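Local coordinates for probable cobalt-precorrin-6B C(15)-methyltransferase (decarboxylating) (Methanothermobacter thermautotrophicus, PDB 1L3I), which probably methylates C-15 of cobalt-precorrin-6B with S-adenosylmethionine and then removes the C-12 carboxylate, giving cobalt-precorrin-7 on the anaerobic route to cobalamin, at residues 8-13 with 68-73; 61-66 with 88-93. All coordinates share one frame; numbering follows the deposited sequence.

Interaction 1. Residues 8-13 with 68-73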
loop_
_atom_site.group_PDB
_atom_site.type_symbol
_atom_site.label_atom_id
_atom_site.label_comp_id
_atom_site.label_asym_id
_atom_site.label_seq_id
_atom_site.Cartn_x
_atom_site.Cartn_y
_atom_site.Cartn_z
ATOM N N ILE A 8 -27.171 -0.820 5.519
ATOM C CA ILE A 8 -27.524 0.252 6.446
ATOM C C ILE A 8 -26.631 0.111 7.664
ATOM O O ILE A 8 -26.490 -0.979 8.234
ATOM C CB ILE A 8 -29.008 0.199 6.888
ATOM C CG1 ILE A 8 -29.933 0.319 5.674
ATOM C CG2 ILE A 8 -29.305 1.361 7.819
ATOM C CD1 ILE A 8 -30.019 1.727 5.077
ATOM N N LYS A 9 -25.976 1.200 8.021
ATOM C CA LYS A 9 -25.086 1.186 9.168
ATOM C C LYS A 9 -25.734 1.677 10.458
ATOM O O LYS A 9 -26.524 2.615 10.445
ATOM C CB LYS A 9 -23.857 2.045 8.886
ATOM C CG LYS A 9 -22.747 1.337 8.153
ATOM C CD LYS A 9 -21.459 2.139 8.251
ATOM C CE LYS A 9 -21.352 3.127 7.120
ATOM N NZ LYS A 9 -21.054 2.390 5.894
ATOM N N ASN A 10 -25.423 0.987 11.550
ATOM C CA ASN A 10 -25.870 1.362 12.884
ATOM C C ASN A 10 -24.598 1.992 13.473
ATOM O O ASN A 10 -23.501 1.467 13.315
ATOM C CB ASN A 10 -26.293 0.126 13.674
ATOM C CG ASN A 10 -26.539 0.432 15.133
ATOM O OD1 ASN A 10 -25.643 0.847 15.840
ATOM N ND2 ASN A 10 -27.761 0.218 15.590
ATOM N N PRO A 11 -24.723 3.122 14.177
ATOM C CA PRO A 11 -23.490 3.722 14.712
ATOM C C PRO A 11 -22.621 2.931 15.711
ATOM O O PRO A 11 -21.448 3.242 15.887
ATOM C CB PRO A 11 -23.983 5.070 15.252
ATOM C CG PRO A 11 -25.420 4.802 15.606
ATOM C CD PRO A 11 -25.910 3.943 14.489
ATOM N N SER A 12 -23.163 1.880 16.313
ATOM C CA SER A 12 -22.413 1.096 17.286
ATOM C C SER A 12 -21.918 -0.249 16.743
ATOM O O SER A 12 -21.348 -1.045 17.487
ATOM C CB SER A 12 -23.293 0.821 18.512
ATOM O OG SER A 12 -24.335 -0.105 18.209
ATOM N N VAL A 13 -22.200 -0.523 15.473
ATOM C CA VAL A 13 -21.823 -1.786 14.847
ATOM C C VAL A 13 -20.868 -1.515 13.676
ATOM O O VAL A 13 -21.190 -0.758 12.767
ATOM C CB VAL A 13 -23.079 -2.580 14.354
ATOM C CG1 VAL A 13 -22.672 -3.879 13.706
ATOM C CG2 VAL A 13 -24.033 -2.853 15.508
ATOM N N ILE A 68 -26.821 -8.008 15.559
ATOM C CA ILE A 68 -27.761 -9.036 15.109
ATOM C C ILE A 68 -28.972 -8.383 14.428
ATOM O O ILE A 68 -29.472 -8.866 13.409
ATOM C CB ILE A 68 -28.219 -9.925 16.284
ATOM C CG1 ILE A 68 -27.033 -10.751 16.822
ATOM C CG2 ILE A 68 -29.384 -10.813 15.854
ATOM C CD1 ILE A 68 -26.443 -11.729 15.823
ATOM N N SER A 69 -29.399 -7.257 14.988
ATOM C CA SER A 69 -30.519 -6.506 14.437
ATOM C C SER A 69 -30.162 -5.889 13.068
ATOM O O SER A 69 -30.954 -5.968 12.125
ATOM C CB SER A 69 -30.932 -5.424 15.444
ATOM O OG SER A 69 -31.911 -4.549 14.911
ATOM N N THR A 70 -28.968 -5.294 12.965
ATOM C CA THR A 70 -28.480 -4.665 11.728
ATOM C C THR A 70 -28.326 -5.698 10.606
ATOM O O THR A 70 -28.708 -5.438 9.455
ATOM C CB THR A 70 -27.135 -3.955 11.981
ATOM O OG1 THR A 70 -27.310 -2.988 13.019
ATOM C CG2 THR A 70 -26.624 -3.265 10.730
ATOM N N THR A 71 -27.783 -6.867 10.958
ATOM C CA THR A 71 -27.617 -7.953 9.988
ATOM C C THR A 71 -28.995 -8.455 9.498
ATOM O O THR A 71 -29.191 -8.585 8.288
ATOM C CB THR A 71 -26.734 -9.122 10.547
ATOM O OG1 THR A 71 -25.415 -8.641 10.816
ATOM C CG2 THR A 71 -26.604 -10.265 9.529
ATOM N N GLU A 72 -29.960 -8.678 10.400
ATOM C CA GLU A 72 -31.293 -9.158 9.975
ATOM C C GLU A 72 -31.962 -8.116 9.076
ATOM O O GLU A 72 -32.564 -8.442 8.050
ATOM C CB GLU A 72 -32.190 -9.506 11.174
ATOM C CG GLU A 72 -33.613 -10.028 10.831
ATOM C CD GLU A 72 -33.679 -11.259 9.860
ATOM O OE1 GLU A 72 -32.865 -12.212 9.965
ATOM O OE2 GLU A 72 -34.599 -11.309 9.000
HETATM N N MSE A 73 -31.759 -6.857 9.427
HETATM C CA MSE A 73 -32.303 -5.739 8.671
HETATM C C MSE A 73 -31.724 -5.726 7.243
HETATM O O MSE A 73 -32.461 -5.570 6.268
HETATM C CB MSE A 73 -31.929 -4.461 9.396
HETATM C CG MSE A 73 -32.884 -3.334 9.190
HETATM SE SE MSE A 73 -31.900 -1.704 9.371
HETATM C CE MSE A 73 -32.080 -1.115 7.564
#
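The loop leading to helix 19-29 packs on helix 65-77 of the Rossmann-like methyltransferase fold, with Ile8, Asn10 and Val13 facing Thr70 and Met73; the Val13 end borders the cofactor pocket. Thr70 lies at the middle, its CA 6.7 Å from Asn10 CA. A chi1 of -58° sets its OG1 beside the backbone N, where Glu66 O, one helical turn earlier, takes the hydrogen bond; the hydroxyl is therefore satisfied within the helix, and the 3.3 Å approach of Thr70 OG1 to Asn10 CB is packing. The methyl of Thr70, CG2, rests 3.4 Å from Ile8 O; threonine suits the spot because its hydroxyl is already paired inside the helix and it turns only a small methyl to the loop. Val13 CG2 comes within 4.1 Å of Thr70 OG1, and the buried valine also approaches the bound S-adenosylhomocysteine. Further along the helix, selenomethionine Met73 crosses Ile8, although its modelled methyl is doubtfully close. Asn10 suits its place because its amide shapes the loop: Ser12 N donates to Asn10 OD1 at 2.7 Å, nearly straight at 168°, closing an Asx turn within a type I turn. With an alanine here, Ser12 N and OG would probably lose their shared acceptor and the turn its side-chain brace. The second donor, Ser12 OG, reaches Asn10 OD1 at 2.9 Å from above the carbonyl plane, 38° out of it.

Interaction 2. Residues 61-66 with 88-93. With SAH (S-adenosyl-L-homocysteine), chain G.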
loop_
_atom_site.group_PDB
_atom_site.type_symbol
_atom_site.label_atom_id
_atom_site.label_comp_id
_atom_site.label_asym_id
_atom_site.label_seq_id
_atom_site.Cartn_x
_atom_site.Cartn_y
_atom_site.Cartn_z
ATOM N N ILE A 61 -23.189 -15.142 14.089
ATOM C CA ILE A 61 -23.070 -14.909 15.520
ATOM C C ILE A 61 -22.545 -13.513 15.846
ATOM O O ILE A 61 -21.700 -12.981 15.111
ATOM C CB ILE A 61 -22.056 -15.910 16.113
ATOM C CG1 ILE A 61 -22.467 -17.342 15.810
ATOM C CG2 ILE A 61 -21.881 -15.697 17.592
ATOM C CD1 ILE A 61 -21.370 -18.355 16.087
ATOM N N ASP A 62 -23.021 -12.942 16.956
ATOM C CA ASP A 62 -22.557 -11.640 17.430
ATOM C C ASP A 62 -22.966 -11.349 18.879
ATOM O O ASP A 62 -24.083 -11.646 19.287
ATOM C CB ASP A 62 -23.030 -10.509 16.522
ATOM C CG ASP A 62 -22.051 -9.347 16.500
ATOM O OD1 ASP A 62 -21.848 -8.721 17.563
ATOM O OD2 ASP A 62 -21.477 -9.074 15.423
ATOM N N ARG A 63 -22.029 -10.788 19.639
ATOM C CA ARG A 63 -22.244 -10.398 21.035
ATOM C C ARG A 63 -23.261 -9.263 21.074
ATOM O O ARG A 63 -24.116 -9.192 21.959
ATOM C CB ARG A 63 -20.967 -9.802 21.637
ATOM C CG ARG A 63 -19.799 -10.703 21.842
ATOM C CD ARG A 63 -18.644 -9.892 22.393
ATOM N NE ARG A 63 -17.499 -10.741 22.700
ATOM C CZ ARG A 63 -16.486 -10.387 23.485
ATOM N NH1 ARG A 63 -16.459 -9.199 24.063
ATOM N NH2 ARG A 63 -15.480 -11.235 23.685
ATOM N N ASN A 64 -23.084 -8.323 20.152
ATOM C CA ASN A 64 -23.914 -7.142 20.067
ATOM C C ASN A 64 -25.309 -7.394 19.523
ATOM O O ASN A 64 -25.469 -7.758 18.352
ATOM C CB ASN A 64 -23.209 -6.062 19.229
ATOM C CG ASN A 64 -23.826 -4.657 19.394
ATOM O OD1 ASN A 64 -23.518 -3.743 18.621
ATOM N ND2 ASN A 64 -24.661 -4.473 20.406
ATOM N N PRO A 65 -26.355 -7.189 20.365
ATOM C CA PRO A 65 -27.755 -7.376 19.979
ATOM C C PRO A 65 -28.009 -6.492 18.765
ATOM O O PRO A 65 -28.753 -6.858 17.860
ATOM C CB PRO A 65 -28.509 -6.824 21.187
ATOM C CG PRO A 65 -27.629 -7.144 22.315
ATOM C CD PRO A 65 -26.265 -6.788 21.786
ATOM N N GLU A 66 -27.354 -5.331 18.751
ATOM C CA GLU A 66 -27.492 -4.370 17.671
ATOM C C GLU A 66 -26.883 -4.841 16.366
ATOM O O GLU A 66 -27.338 -4.447 15.290
ATOM C CB GLU A 66 -26.889 -3.029 18.086
ATOM C CG GLU A 66 -27.726 -2.296 19.127
ATOM C CD GLU A 66 -28.998 -1.628 18.559
ATOM O OE1 GLU A 66 -29.587 -2.107 17.560
ATOM O OE2 GLU A 66 -29.419 -0.606 19.137
ATOM N N GLU A 88 -27.479 -14.414 18.869
ATOM C CA GLU A 88 -26.890 -13.390 19.708
ATOM C C GLU A 88 -26.175 -14.095 20.838
ATOM O O GLU A 88 -26.698 -15.054 21.403
ATOM C CB GLU A 88 -27.928 -12.439 20.289
ATOM C CG GLU A 88 -27.276 -11.302 21.055
ATOM C CD GLU A 88 -28.213 -10.597 21.999
ATOM O OE1 GLU A 88 -29.360 -10.298 21.608
ATOM O OE2 GLU A 88 -27.794 -10.317 23.146
ATOM N N GLY A 89 -24.971 -13.631 21.158
ATOM C CA GLY A 89 -24.218 -14.232 22.242
ATOM C C GLY A 89 -22.743 -14.299 21.936
ATOM O O GLY A 89 -22.298 -13.998 20.827
ATOM N N ASP A 90 -21.983 -14.694 22.942
ATOM C CA ASP A 90 -20.546 -14.816 22.814
ATOM C C ASP A 90 -20.276 -16.035 21.918
ATOM O O ASP A 90 -20.893 -17.083 22.082
ATOM C CB ASP A 90 -19.946 -14.994 24.207
ATOM C CG ASP A 90 -18.474 -14.661 24.252
ATOM O OD1 ASP A 90 -18.070 -13.608 23.696
ATOM O OD2 ASP A 90 -17.724 -15.455 24.860
ATOM N N ALA A 91 -19.353 -15.874 20.981
ATOM C CA ALA A 91 -19.004 -16.909 20.013
ATOM C C ALA A 91 -18.753 -18.339 20.481
ATOM O O ALA A 91 -19.352 -19.270 19.937
ATOM C CB ALA A 91 -17.839 -16.451 19.135
ATOM N N PRO A 92 -17.855 -18.550 21.463
ATOM C CA PRO A 92 -17.627 -19.944 21.878
ATOM C C PRO A 92 -18.894 -20.695 22.297
ATOM O O PRO A 92 -19.134 -21.805 21.814
ATOM C CB PRO A 92 -16.611 -19.796 22.996
ATOM C CG PRO A 92 -15.828 -18.580 22.553
ATOM C CD PRO A 92 -16.960 -17.646 22.195
ATOM N N GLU A 93 -19.732 -20.048 23.113
ATOM C CA GLU A 93 -20.991 -20.633 23.573
ATOM C C GLU A 93 -21.856 -20.992 22.376
ATOM O O GLU A 93 -22.370 -22.114 22.289
ATOM C CB GLU A 93 -21.750 -19.649 24.493
ATOM C CG GLU A 93 -23.306 -19.790 24.556
ATOM C CD GLU A 93 -24.056 -18.923 23.514
ATOM O OE1 GLU A 93 -23.763 -17.701 23.422
ATOM O OE2 GLU A 93 -24.942 -19.457 22.788
HETATM N N SAH G . -17.589 -8.452 8.838
HETATM C CA SAH G . -18.737 -7.655 9.283
HETATM C CB SAH G . -18.345 -6.675 10.420
HETATM C CG SAH G . -17.807 -7.397 11.687
HETATM S SD SAH G . -17.356 -6.352 13.078
HETATM C C SAH G . -19.297 -6.895 8.089
HETATM O O SAH G . -18.739 -7.072 6.992
HETATM O OXT SAH G . -20.289 -6.157 8.258
HETATM C "C5'" SAH G . -16.850 -7.549 14.290
HETATM C "C4'" SAH G . -17.987 -8.098 15.077
HETATM O "O4'" SAH G . -17.373 -9.010 16.007
HETATM C "C3'" SAH G . -18.824 -7.045 15.959
HETATM O "O3'" SAH G . -20.234 -6.831 15.629
HETATM C "C2'" SAH G . -18.563 -7.622 17.369
HETATM O "O2'" SAH G . -19.549 -7.383 18.385
HETATM C "C1'" SAH G . -18.303 -9.076 17.051
HETATM N N9 SAH G . -17.606 -9.915 18.018
HETATM C C8 SAH G . -16.312 -9.713 18.558
HETATM N N7 SAH G . -15.993 -10.665 19.382
HETATM C C5 SAH G . -17.108 -11.532 19.413
HETATM C C6 SAH G . -17.387 -12.728 20.100
HETATM N N6 SAH G . -16.506 -13.286 20.937
HETATM N N1 SAH G . -18.585 -13.348 19.906
HETATM C C2 SAH G . -19.448 -12.783 19.070
HETATM N N3 SAH G . -19.304 -11.671 18.371
HETATM C C4 SAH G . -18.109 -11.081 18.578
#
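Asp62 and Glu88 form a parallel beta bridge, their CA atoms 5.2 Å apart, as two neighbouring strands end. Just beyond it Gly89 N donates to Asp62 O at 2.9 Å, fairly straight at 164° but approaching from above the carbonyl plane; Glu88 CA-H adds a weaker contact to the same oxygen. At Gly89 the chain turns with a positive phi at which a side chain would be jammed against the carbonyl O of Glu88, which explains the glycine. The strand ends then open on the cofactor, as in class I methyltransferases, where an acidic residue ending the second strand grips the ribose. Here that residue is Asp62: its OD1 accepts from O2' of S-adenosylhomocysteine at 2.8 Å, and its OD2 from O3' at 2.6 Å. The carboxylate is held in place by two backbone donors, Asn64 N closing an Asx turn on OD1 and Gly43 N reaching OD2. Ala91 N donates to adenine N1 at 2.9 Å, while Ala91 CB nears N1 from one side of the ring. Arg63 covers the other face: Arg63 CG lies 3.5 Å from adenine C2, and the chain, extended from CG to NE, carries CD on over the same face. Further out, Arg63 NE makes a salt bridge to Asp90 OD1 at 3.1 Å, the two side chains running the same way with their planes 57° apart. On the outer flank, the Glu88 side chain passes across Pro65, Glu88 OE2 lying 3.3 Å from Pro65 CG.

The two contacts alternate along the chain, in the order 8-13, 61-66, 68-73, 88-93, and their centres lie 13 Å apart. Both draw on helix 65-77: interaction 2 takes in its first two residues, where strand 57-62 hands over to the helix, and interaction 1 a later part of it. They meet directly where Val13 CG2 packs 3.6 Å from Glu66 C. Interaction 2 joins strand 57-62 to strand 84-88, outermost in this chain's sheet, and lines part of the pocket, at the ribose and adenine; interaction 1 places the N-terminal loop beside that pocket, a few residues before Thr17, which binds the cofactor. Helix 65-77 thus contacts both this loop, whose Val13 approaches the cofactor, and the strand ends that hold the ribose and adenine.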